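Local coordinates for protein cytochrome P450 (CYP102L1) (Mycobacterium phage Adler, PDB 6N6Q) that binds haem and, as a phage-encoded member of the cytochrome P450 family, probably catalyses monooxygenation of an organic substrate, at residues 75-80 with 369-374; 346-351 with 412-417; 47-52 with 65-70. All blocks are in the same frame, centred on the assembly; numbering follows the deposited sequence.

Interaction 1: residues 75-80 with 369-374; sequences QLWEKN and DWVFVN. With HEM (protoporphyrin IX containing Fe), chain E.
The carboxamide of N80 lies against the CB of W370, its CG 3.5 Å from W370 CB. With CG anti to the backbone N (chi1 176°), the amide reaches across to W370 and lies almost parallel to the indole, the two planes only 3° apart. It is offset toward the root of the ring, where N80 OD1 is 3.8 Å from W370 CG. The amide nitrogen is used elsewhere: N80 ND2 donates to Q351 OE1.

W77 adds a second touch. Its CZ3 meets V371 CG2 at 4.1 Å, the side chains nearly perpendicular to one another, and the same carbon lies 3.8 Å from D369 O. F365 adds an edge-to-face partner to this indole. Strand 347-352 runs between strands 77-79 and 370-374 in the beta1 sheet of the P450 fold, so the two segments meet by W77 and N80 reaching past it, to side chains and to the D369 carbonyl.

K79 turns instead to the haem, its NZ donating to O2A of a propionate at 2.9 Å and also to F97 O. No hydrogen bond joins the segments, which implies that van der Waals contact alone links them directly, while N80 ND2 serves the intervening strand and K79 NZ the haem.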
# COMPACT_ATOMS: atom_id res chain seq x y z
N GLN A 75 -22.22 9.43 5.74
CA GLN A 75 -23.56 9.79 5.29
C GLN A 75 -23.54 10.88 4.23
O GLN A 75 -24.38 10.87 3.33
CB GLN A 75 -24.42 10.24 6.48
CG GLN A 75 -24.84 9.12 7.42
CD GLN A 75 -23.73 8.71 8.36
OE1 GLN A 75 -22.71 9.39 8.49
NE2 GLN A 75 -23.92 7.58 9.04
N LEU A 76 -22.59 11.81 4.31
CA LEU A 76 -22.54 12.94 3.38
C LEU A 76 -21.52 12.76 2.26
O LEU A 76 -21.76 13.22 1.15
CB LEU A 76 -22.22 14.23 4.14
CG LEU A 76 -23.25 14.68 5.18
CD1 LEU A 76 -22.86 16.04 5.76
CD2 LEU A 76 -24.64 14.73 4.58
N TRP A 77 -20.39 12.10 2.53
CA TRP A 77 -19.34 11.95 1.54
C TRP A 77 -19.07 10.47 1.27
O TRP A 77 -19.48 9.59 2.04
CB TRP A 77 -18.04 12.64 2.00
CG TRP A 77 -18.18 14.12 2.16
CD1 TRP A 77 -18.79 14.78 3.19
CD2 TRP A 77 -17.69 15.13 1.27
NE1 TRP A 77 -18.71 16.13 2.99
CE2 TRP A 77 -18.04 16.37 1.82
CE3 TRP A 77 -16.99 15.10 0.06
CZ2 TRP A 77 -17.72 17.58 1.20
CZ3 TRP A 77 -16.67 16.30 -0.55
CH2 TRP A 77 -17.03 17.52 0.02
N GLU A 78 -18.38 10.21 0.16
CA GLU A 78 -18.06 8.86 -0.26
C GLU A 78 -16.78 8.90 -1.09
O GLU A 78 -16.25 9.98 -1.38
CB GLU A 78 -19.22 8.22 -1.03
CG GLU A 78 -19.55 8.93 -2.32
CD GLU A 78 -20.72 8.30 -3.04
OE1 GLU A 78 -21.45 7.50 -2.41
OE2 GLU A 78 -20.92 8.60 -4.24
N LYS A 79 -16.31 7.73 -1.49
CA LYS A 79 -15.06 7.64 -2.24
C LYS A 79 -15.20 8.26 -3.62
O LYS A 79 -16.19 8.04 -4.32
CB LYS A 79 -14.61 6.18 -2.37
CG LYS A 79 -13.70 5.94 -3.57
CD LYS A 79 -12.71 4.82 -3.34
CE LYS A 79 -11.71 4.75 -4.49
NZ LYS A 79 -10.56 3.86 -4.19
N ASN A 80 -14.20 9.05 -4.00
CA ASN A 80 -14.08 9.59 -5.34
C ASN A 80 -12.93 8.90 -6.06
O ASN A 80 -11.80 8.87 -5.55
CB ASN A 80 -13.85 11.10 -5.32
CG ASN A 80 -13.63 11.68 -6.70
OD1 ASN A 80 -12.50 11.97 -7.10
ND2 ASN A 80 -14.72 11.84 -7.45
N ASP A 369 -18.97 16.99 -6.20
CA ASP A 369 -17.72 17.74 -6.07
C ASP A 369 -16.73 16.92 -5.26
O ASP A 369 -17.10 16.27 -4.28
CB ASP A 369 -17.96 19.09 -5.41
CG ASP A 369 -18.70 20.06 -6.31
OD1 ASP A 369 -18.65 19.89 -7.55
OD2 ASP A 369 -19.34 21.00 -5.78
N TRP A 370 -15.47 16.95 -5.66
CA TRP A 370 -14.46 16.09 -5.06
C TRP A 370 -13.32 16.90 -4.47
O TRP A 370 -12.96 17.97 -4.97
CB TRP A 370 -13.91 15.07 -6.08
CG TRP A 370 -13.53 15.65 -7.40
CD1 TRP A 370 -14.37 16.00 -8.42
CD2 TRP A 370 -12.20 15.93 -7.87
NE1 TRP A 370 -13.65 16.49 -9.48
CE2 TRP A 370 -12.31 16.46 -9.17
CE3 TRP A 370 -10.93 15.79 -7.30
CZ2 TRP A 370 -11.20 16.84 -9.92
CZ3 TRP A 370 -9.83 16.18 -8.05
CH2 TRP A 370 -9.97 16.70 -9.34
N VAL A 371 -12.76 16.38 -3.37
CA VAL A 371 -11.63 16.98 -2.68
C VAL A 371 -10.59 15.90 -2.43
O VAL A 371 -10.84 14.70 -2.61
CB VAL A 371 -12.04 17.65 -1.35
CG1 VAL A 371 -13.07 18.74 -1.59
CG2 VAL A 371 -12.57 16.60 -0.37
N PHE A 372 -9.41 16.33 -1.99
CA PHE A 372 -8.30 15.44 -1.67
C PHE A 372 -7.96 15.59 -0.20
O PHE A 372 -7.70 16.70 0.27
CB PHE A 372 -7.08 15.75 -2.54
CG PHE A 372 -5.87 14.92 -2.21
CD1 PHE A 372 -5.79 13.59 -2.59
CD2 PHE A 372 -4.79 15.48 -1.54
CE1 PHE A 372 -4.68 12.83 -2.30
CE2 PHE A 372 -3.67 14.73 -1.25
CZ PHE A 372 -3.61 13.40 -1.63
N VAL A 373 -7.99 14.47 0.53
CA VAL A 373 -7.56 14.44 1.92
C VAL A 373 -6.06 14.17 1.93
O VAL A 373 -5.61 13.09 1.53
CB VAL A 373 -8.33 13.38 2.72
CG1 VAL A 373 -7.74 13.24 4.11
CG2 VAL A 373 -9.80 13.74 2.80
N ASN A 374 -5.28 15.15 2.37
CA ASN A 374 -3.82 15.03 2.42
C ASN A 374 -3.44 14.37 3.74
O ASN A 374 -3.33 15.04 4.77
CB ASN A 374 -3.16 16.39 2.27
CG ASN A 374 -1.66 16.31 2.06
OD1 ASN A 374 -1.02 15.34 2.46
ND2 ASN A 374 -1.10 17.33 1.43
CHA HEM E . -7.74 0.52 -0.52
CHB HEM E . -3.68 1.85 1.79
CHC HEM E . -2.09 -2.75 1.65
CHD HEM E . -5.79 -3.87 -1.30
C1A HEM E . -6.80 1.29 0.14
C2A HEM E . -6.91 2.70 0.48
C3A HEM E . -5.79 3.06 1.11
C4A HEM E . -4.93 1.90 1.21
CMA HEM E . -5.49 4.47 1.65
CAA HEM E . -8.10 3.63 0.16
CBA HEM E . -7.91 4.20 -1.24
CGA HEM E . -8.94 5.26 -1.53
O1A HEM E . -9.71 5.63 -0.61
O2A HEM E . -8.99 5.74 -2.69
C1B HEM E . -2.92 0.71 2.01
C2B HEM E . -1.72 0.63 2.81
C3B HEM E . -1.28 -0.64 2.78
C4B HEM E . -2.19 -1.40 1.94
CMB HEM E . -1.12 1.85 3.56
CAB HEM E . -0.04 -1.29 3.46
CBB HEM E . 0.85 -0.63 4.21
C1C HEM E . -2.96 -3.48 0.86
C2C HEM E . -2.91 -4.90 0.61
C3C HEM E . -3.92 -5.23 -0.20
C4C HEM E . -4.67 -4.01 -0.50
CMC HEM E . -1.87 -5.89 1.17
CAC HEM E . -4.18 -6.67 -0.69
CBC HEM E . -5.21 -7.00 -1.47
C1D HEM E . -6.65 -2.79 -1.34
C2D HEM E . -7.90 -2.71 -2.08
C3D HEM E . -8.43 -1.50 -1.87
C4D HEM E . -7.55 -0.77 -0.98
CMD HEM E . -8.50 -3.83 -2.97
CAD HEM E . -9.76 -0.98 -2.46
CBD HEM E . -10.93 -1.44 -1.59
CGD HEM E . -12.22 -0.85 -2.11
O1D HEM E . -13.29 -1.50 -1.95
O2D HEM E . -12.19 0.27 -2.69
NA HEM E . -5.58 0.84 0.60
NB HEM E . -3.18 -0.54 1.49
NC HEM E . -4.05 -2.97 0.17
ND HEM E . -6.47 -1.59 -0.69
FE HEM E . -4.74 -1.03 0.28

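Interaction 2: residues 346-351 with 412-417; sequences PGYFRQ and FGVGER. With HEM (protoporphyrin IX containing Fe), chain E; CAC (cacodylate ion), chain F.
V414 pushes its CG2 methyl into the angle between Y348 and R350, and these three side chains carry the contact. With CG1 anti to the carbonyl carbon (chi1 -73°), CG2 is the branch presented to both partners. It approaches the phenol end of Y348 obliquely, 3.9 Å from Y348 CE2, and sits over the centre of one face of the R350 guanidinium, 4.1 Å from R350 CZ. The polar ends bond to the end of helix 65-71 and the loop after it: R350 NH1 donates to I71 O, and Y348 OH pairs with N72 OD1.

Next to V414, G413 brings its CA to 4.2 Å from Y348 CE1, while Y348 CB rests 3.4 Å from the haem propionate oxygen O1A. The loop carries the opening of the P450 haem-binding signature FxxGxRxCxG, whose cysteine is the iron's thiolate ligand in this family. Its arginine, R417, grips the other propionate edge-on, NE donating to haem O2D at 2.9 Å and NH2 adding a longer bond to that oxygen.

Within the sheet, backbone hydrogen bonds join Y348 to V373 and Q351 to E78, and R350 also touches W77. The loop leads into helix 422-439, against whose R422 and Q426 the F412 ring packs.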
# COMPACT_ATOMS: atom_id res chain seq x y z
N PRO A 346 -0.44 8.39 0.41
CA PRO A 346 -0.39 9.71 1.04
C PRO A 346 -1.74 10.40 1.14
O PRO A 346 -1.83 11.43 1.84
CB PRO A 346 0.56 10.49 0.12
CG PRO A 346 0.35 9.87 -1.22
CD PRO A 346 0.08 8.41 -0.97
N GLY A 347 -2.77 9.90 0.49
CA GLY A 347 -4.07 10.53 0.58
C GLY A 347 -5.09 9.79 -0.25
O GLY A 347 -4.78 8.82 -0.95
N TYR A 348 -6.33 10.27 -0.16
CA TYR A 348 -7.44 9.69 -0.90
C TYR A 348 -8.39 10.81 -1.32
O TYR A 348 -8.38 11.91 -0.76
CB TYR A 348 -8.18 8.64 -0.06
CG TYR A 348 -8.55 9.10 1.33
CD1 TYR A 348 -7.66 8.96 2.38
CD2 TYR A 348 -9.79 9.68 1.58
CE1 TYR A 348 -7.99 9.39 3.65
CE2 TYR A 348 -10.13 10.10 2.85
CZ TYR A 348 -9.23 9.95 3.88
OH TYR A 348 -9.56 10.38 5.15
N PHE A 349 -9.21 10.51 -2.32
CA PHE A 349 -10.14 11.47 -2.89
C PHE A 349 -11.56 11.13 -2.43
O PHE A 349 -11.98 9.97 -2.50
CB PHE A 349 -10.07 11.48 -4.41
CG PHE A 349 -8.82 12.13 -4.95
CD1 PHE A 349 -8.77 13.50 -5.13
CD2 PHE A 349 -7.71 11.37 -5.28
CE1 PHE A 349 -7.63 14.11 -5.62
CE2 PHE A 349 -6.57 11.97 -5.77
CZ PHE A 349 -6.53 13.34 -5.95
N ARG A 350 -12.28 12.15 -1.98
CA ARG A 350 -13.66 11.99 -1.55
C ARG A 350 -14.56 12.88 -2.40
O ARG A 350 -14.12 13.85 -3.00
CB ARG A 350 -13.84 12.33 -0.07
CG ARG A 350 -12.97 11.49 0.86
CD ARG A 350 -13.76 11.01 2.05
NE ARG A 350 -14.38 9.71 1.81
CZ ARG A 350 -15.45 9.26 2.46
NH1 ARG A 350 -16.03 10.02 3.38
NH2 ARG A 350 -15.94 8.06 2.18
N GLN A 351 -15.84 12.52 -2.45
CA GLN A 351 -16.83 13.27 -3.21
C GLN A 351 -18.10 13.39 -2.39
O GLN A 351 -18.39 12.55 -1.53
CB GLN A 351 -17.13 12.62 -4.57
CG GLN A 351 -17.83 11.28 -4.47
CD GLN A 351 -17.96 10.59 -5.81
OE1 GLN A 351 -17.22 10.89 -6.75
NE2 GLN A 351 -18.89 9.65 -5.91
N PHE A 412 -5.18 3.79 6.12
CA PHE A 412 -5.89 2.81 5.31
C PHE A 412 -7.22 3.34 4.79
O PHE A 412 -8.11 2.56 4.44
CB PHE A 412 -6.11 1.53 6.11
CG PHE A 412 -4.84 0.83 6.51
CD1 PHE A 412 -4.26 -0.10 5.67
CD2 PHE A 412 -4.23 1.12 7.72
CE1 PHE A 412 -3.09 -0.74 6.03
CE2 PHE A 412 -3.06 0.48 8.09
CZ PHE A 412 -2.49 -0.45 7.25
N GLY A 413 -7.38 4.66 4.73
CA GLY A 413 -8.62 5.24 4.24
C GLY A 413 -9.73 5.17 5.28
O GLY A 413 -9.51 4.92 6.47
N VAL A 414 -10.96 5.40 4.80
CA VAL A 414 -12.14 5.42 5.65
C VAL A 414 -13.33 4.87 4.88
O VAL A 414 -13.31 4.79 3.64
CB VAL A 414 -12.48 6.85 6.15
CG1 VAL A 414 -11.50 7.31 7.22
CG2 VAL A 414 -12.50 7.83 4.98
N GLY A 415 -14.36 4.47 5.61
CA GLY A 415 -15.62 4.09 5.00
C GLY A 415 -15.62 2.67 4.46
O GLY A 415 -14.69 1.89 4.65
N GLU A 416 -16.71 2.35 3.75
CA GLU A 416 -16.85 1.03 3.16
C GLU A 416 -15.78 0.75 2.11
O GLU A 416 -15.48 -0.42 1.85
CB GLU A 416 -18.24 0.88 2.54
CG GLU A 416 -18.60 1.97 1.54
CD GLU A 416 -19.94 1.73 0.87
OE1 GLU A 416 -20.33 2.54 0.00
OE2 GLU A 416 -20.61 0.74 1.22
N ARG A 417 -15.21 1.79 1.51
CA ARG A 417 -14.12 1.63 0.56
C ARG A 417 -12.76 1.94 1.17
O ARG A 417 -11.85 2.41 0.48
CB ARG A 417 -14.35 2.50 -0.68
CG ARG A 417 -15.64 2.15 -1.41
CD ARG A 417 -15.58 2.53 -2.87
NE ARG A 417 -14.51 1.85 -3.59
CZ ARG A 417 -14.30 1.96 -4.90
NH1 ARG A 417 -15.10 2.72 -5.63
NH2 ARG A 417 -13.30 1.31 -5.47
CHA HEM E . -7.74 0.52 -0.52
CHB HEM E . -3.68 1.85 1.79
CHC HEM E . -2.09 -2.75 1.65
CHD HEM E . -5.79 -3.87 -1.30
C1A HEM E . -6.80 1.29 0.14
C2A HEM E . -6.91 2.70 0.48
C3A HEM E . -5.79 3.06 1.11
C4A HEM E . -4.93 1.90 1.21
CMA HEM E . -5.49 4.47 1.65
CAA HEM E . -8.10 3.63 0.16
CBA HEM E . -7.91 4.20 -1.24
CGA HEM E . -8.94 5.26 -1.53
O1A HEM E . -9.71 5.63 -0.61
O2A HEM E . -8.99 5.74 -2.69
C1B HEM E . -2.92 0.71 2.01
C2B HEM E . -1.72 0.63 2.81
C3B HEM E . -1.28 -0.64 2.78
C4B HEM E . -2.19 -1.40 1.94
CMB HEM E . -1.12 1.85 3.56
CAB HEM E . -0.04 -1.29 3.46
CBB HEM E . 0.85 -0.63 4.21
C1C HEM E . -2.96 -3.48 0.86
C2C HEM E . -2.91 -4.90 0.61
C3C HEM E . -3.92 -5.23 -0.20
C4C HEM E . -4.67 -4.01 -0.50
CMC HEM E . -1.87 -5.89 1.17
CAC HEM E . -4.18 -6.67 -0.69
CBC HEM E . -5.21 -7.00 -1.47
C1D HEM E . -6.65 -2.79 -1.34
C2D HEM E . -7.90 -2.71 -2.08
C3D HEM E . -8.43 -1.50 -1.87
C4D HEM E . -7.55 -0.77 -0.98
CMD HEM E . -8.50 -3.83 -2.97
CAD HEM E . -9.76 -0.98 -2.46
CBD HEM E . -10.93 -1.44 -1.59
CGD HEM E . -12.22 -0.85 -2.11
O1D HEM E . -13.29 -1.50 -1.95
O2D HEM E . -12.19 0.27 -2.69
NA HEM E . -5.58 0.84 0.60
NB HEM E . -3.18 -0.54 1.49
NC HEM E . -4.05 -2.97 0.17
ND HEM E . -6.47 -1.59 -0.69
FE HEM E . -4.74 -1.03 0.28
AS CAC F . -19.16 7.15 -9.07
O1 CAC F . -20.04 5.67 -9.12
O2 CAC F . -17.71 7.34 -8.15
C1 CAC F . -18.80 7.68 -10.88
C2 CAC F . -20.40 8.52 -8.54

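Interaction 3: residues 47-52 with 65-70; sequences DGIFEQ and PELIEE
D47 meets L67 through its backbone, its O lying 4.1 Å from L67 CD1, at the exposed start of the segment. G48 comes next and brings the chain closest to the helix: L67 CD1 is 3.5 Å from G48 O and 3.7 Å from G48 C. The glycine takes a positive phi (106°), and with no side chain in the way the leucine methyl comes up against the glycine carbonyl. On the leucine, CD1 is carried outward by an extended chi2 (172°), anti to CA, so a single methyl makes all the contacts with the strand segment.

At I49 the strand proper begins, and the contact becomes purely apolar. I49 CG2 and L67 CD1 are 3.8 Å apart, with one side chain laid roughly square across the other. V60 and Y363 also touch I49, and V62 touches L67, so the pair belongs to a larger hydrophobic layer.

This is the start of the P450 beta1 sheet: strands 49-53 and 58-62 form an antiparallel hairpin, and helix 65-71, the B helix of the family, follows and packs back on it.

The hairpin pairing, begun by backbone hydrogen bonding of G48 with D63, continues with F50 to V61 and Q52 to V59. F50 stacks its ring on H46, and both F50 and Q52 lie against helix 35-43.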
# COMPACT_ATOMS: atom_id res chain seq x y z
N ASP A 47 -5.57 27.50 6.27
CA ASP A 47 -6.24 27.10 7.51
C ASP A 47 -6.96 25.76 7.37
O ASP A 47 -8.05 25.57 7.92
CB ASP A 47 -7.22 28.18 7.96
CG ASP A 47 -6.55 29.26 8.77
OD1 ASP A 47 -5.70 28.93 9.63
OD2 ASP A 47 -6.87 30.45 8.56
N GLY A 48 -6.37 24.82 6.64
CA GLY A 48 -6.90 23.47 6.55
C GLY A 48 -7.57 23.11 5.24
O GLY A 48 -7.95 21.95 5.06
N ILE A 49 -7.73 24.06 4.31
CA ILE A 49 -8.34 23.77 3.02
C ILE A 49 -7.98 24.91 2.07
O ILE A 49 -7.87 26.07 2.47
CB ILE A 49 -9.87 23.58 3.15
CG1 ILE A 49 -10.46 23.03 1.85
CG2 ILE A 49 -10.55 24.88 3.55
CD1 ILE A 49 -11.94 22.72 1.94
N PHE A 50 -7.79 24.56 0.80
CA PHE A 50 -7.32 25.51 -0.21
C PHE A 50 -7.41 24.85 -1.58
O PHE A 50 -7.85 23.70 -1.71
CB PHE A 50 -5.89 25.97 0.08
CG PHE A 50 -4.90 24.84 0.16
CD1 PHE A 50 -4.73 24.13 1.34
CD2 PHE A 50 -4.14 24.49 -0.94
CE1 PHE A 50 -3.82 23.09 1.42
CE2 PHE A 50 -3.23 23.44 -0.87
CZ PHE A 50 -3.07 22.75 0.31
N GLU A 51 -6.99 25.59 -2.61
CA GLU A 51 -6.90 25.09 -3.97
C GLU A 51 -5.45 25.11 -4.43
O GLU A 51 -4.63 25.90 -3.94
CB GLU A 51 -7.74 25.93 -4.94
CG GLU A 51 -9.24 25.82 -4.77
CD GLU A 51 -9.98 26.68 -5.78
OE1 GLU A 51 -9.45 27.74 -6.16
OE2 GLU A 51 -11.10 26.29 -6.20
N GLN A 52 -5.13 24.26 -5.40
CA GLN A 52 -3.79 24.21 -5.95
C GLN A 52 -3.80 23.47 -7.28
O GLN A 52 -4.44 22.42 -7.41
CB GLN A 52 -2.81 23.53 -4.98
CG GLN A 52 -1.37 23.60 -5.44
CD GLN A 52 -0.89 25.02 -5.62
OE1 GLN A 52 -1.18 25.89 -4.80
NE2 GLN A 52 -0.16 25.27 -6.71
N PRO A 65 -7.57 18.93 10.74
CA PRO A 65 -8.19 17.82 11.50
C PRO A 65 -9.71 17.88 11.55
O PRO A 65 -10.37 16.87 11.27
CB PRO A 65 -7.56 17.96 12.89
CG PRO A 65 -6.27 18.69 12.65
CD PRO A 65 -6.56 19.65 11.54
N GLU A 66 -10.29 19.03 11.91
CA GLU A 66 -11.75 19.11 12.00
C GLU A 66 -12.39 19.02 10.62
O GLU A 66 -13.47 18.44 10.47
CB GLU A 66 -12.17 20.41 12.70
CG GLU A 66 -11.93 20.42 14.20
CD GLU A 66 -10.54 20.87 14.57
OE1 GLU A 66 -9.73 21.14 13.65
OE2 GLU A 66 -10.24 20.97 15.78
N LEU A 67 -11.75 19.60 9.60
CA LEU A 67 -12.32 19.56 8.26
C LEU A 67 -12.27 18.15 7.68
O LEU A 67 -13.24 17.70 7.05
CB LEU A 67 -11.58 20.53 7.34
CG LEU A 67 -11.84 22.02 7.57
CD1 LEU A 67 -10.90 22.86 6.73
CD2 LEU A 67 -13.29 22.35 7.25
N ILE A 68 -11.17 17.42 7.90
CA ILE A 68 -11.02 16.10 7.30
C ILE A 68 -12.05 15.13 7.87
O ILE A 68 -12.67 14.36 7.12
CB ILE A 68 -9.59 15.58 7.50
CG1 ILE A 68 -8.63 16.27 6.54
CG2 ILE A 68 -9.53 14.07 7.32
CD1 ILE A 68 -7.19 15.84 6.70
N GLU A 69 -12.27 15.16 9.19
CA GLU A 69 -13.24 14.24 9.78
C GLU A 69 -14.66 14.52 9.32
O GLU A 69 -15.49 13.61 9.33
CB GLU A 69 -13.15 14.28 11.31
CG GLU A 69 -13.24 15.66 11.93
CD GLU A 69 -12.86 15.65 13.40
OE1 GLU A 69 -12.52 14.57 13.92
OE2 GLU A 69 -12.90 16.73 14.03
N GLU A 70 -14.96 15.76 8.91
CA GLU A 70 -16.23 16.02 8.24
C GLU A 70 -16.25 15.40 6.85
O GLU A 70 -17.28 14.87 6.42
CB GLU A 70 -16.48 17.53 8.15
CG GLU A 70 -16.90 18.17 9.46
CD GLU A 70 -17.02 19.68 9.35
OE1 GLU A 70 -15.98 20.36 9.24
OE2 GLU A 70 -18.16 20.19 9.36

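How the interactions relate
From the N terminus, interaction 3 comes first and closes a short loop, the hairpin of strands 49-53 and 58-62, onto helix 65-71. The chain then enters strand 77-79, where interaction 1 opens, and runs through most of the helical part of the protein before returning. Interaction 2 opens at 346-351, interaction 1 closes at 369-374, and interaction 2 closes at 412-417, so these two cross while interaction 3 stands ahead of both in series. All three reach one sheet. Interactions 1 and 2 join directly as E78 pairs with Q351 along the strands, and W77 packs against the E70 backbone of interaction 3.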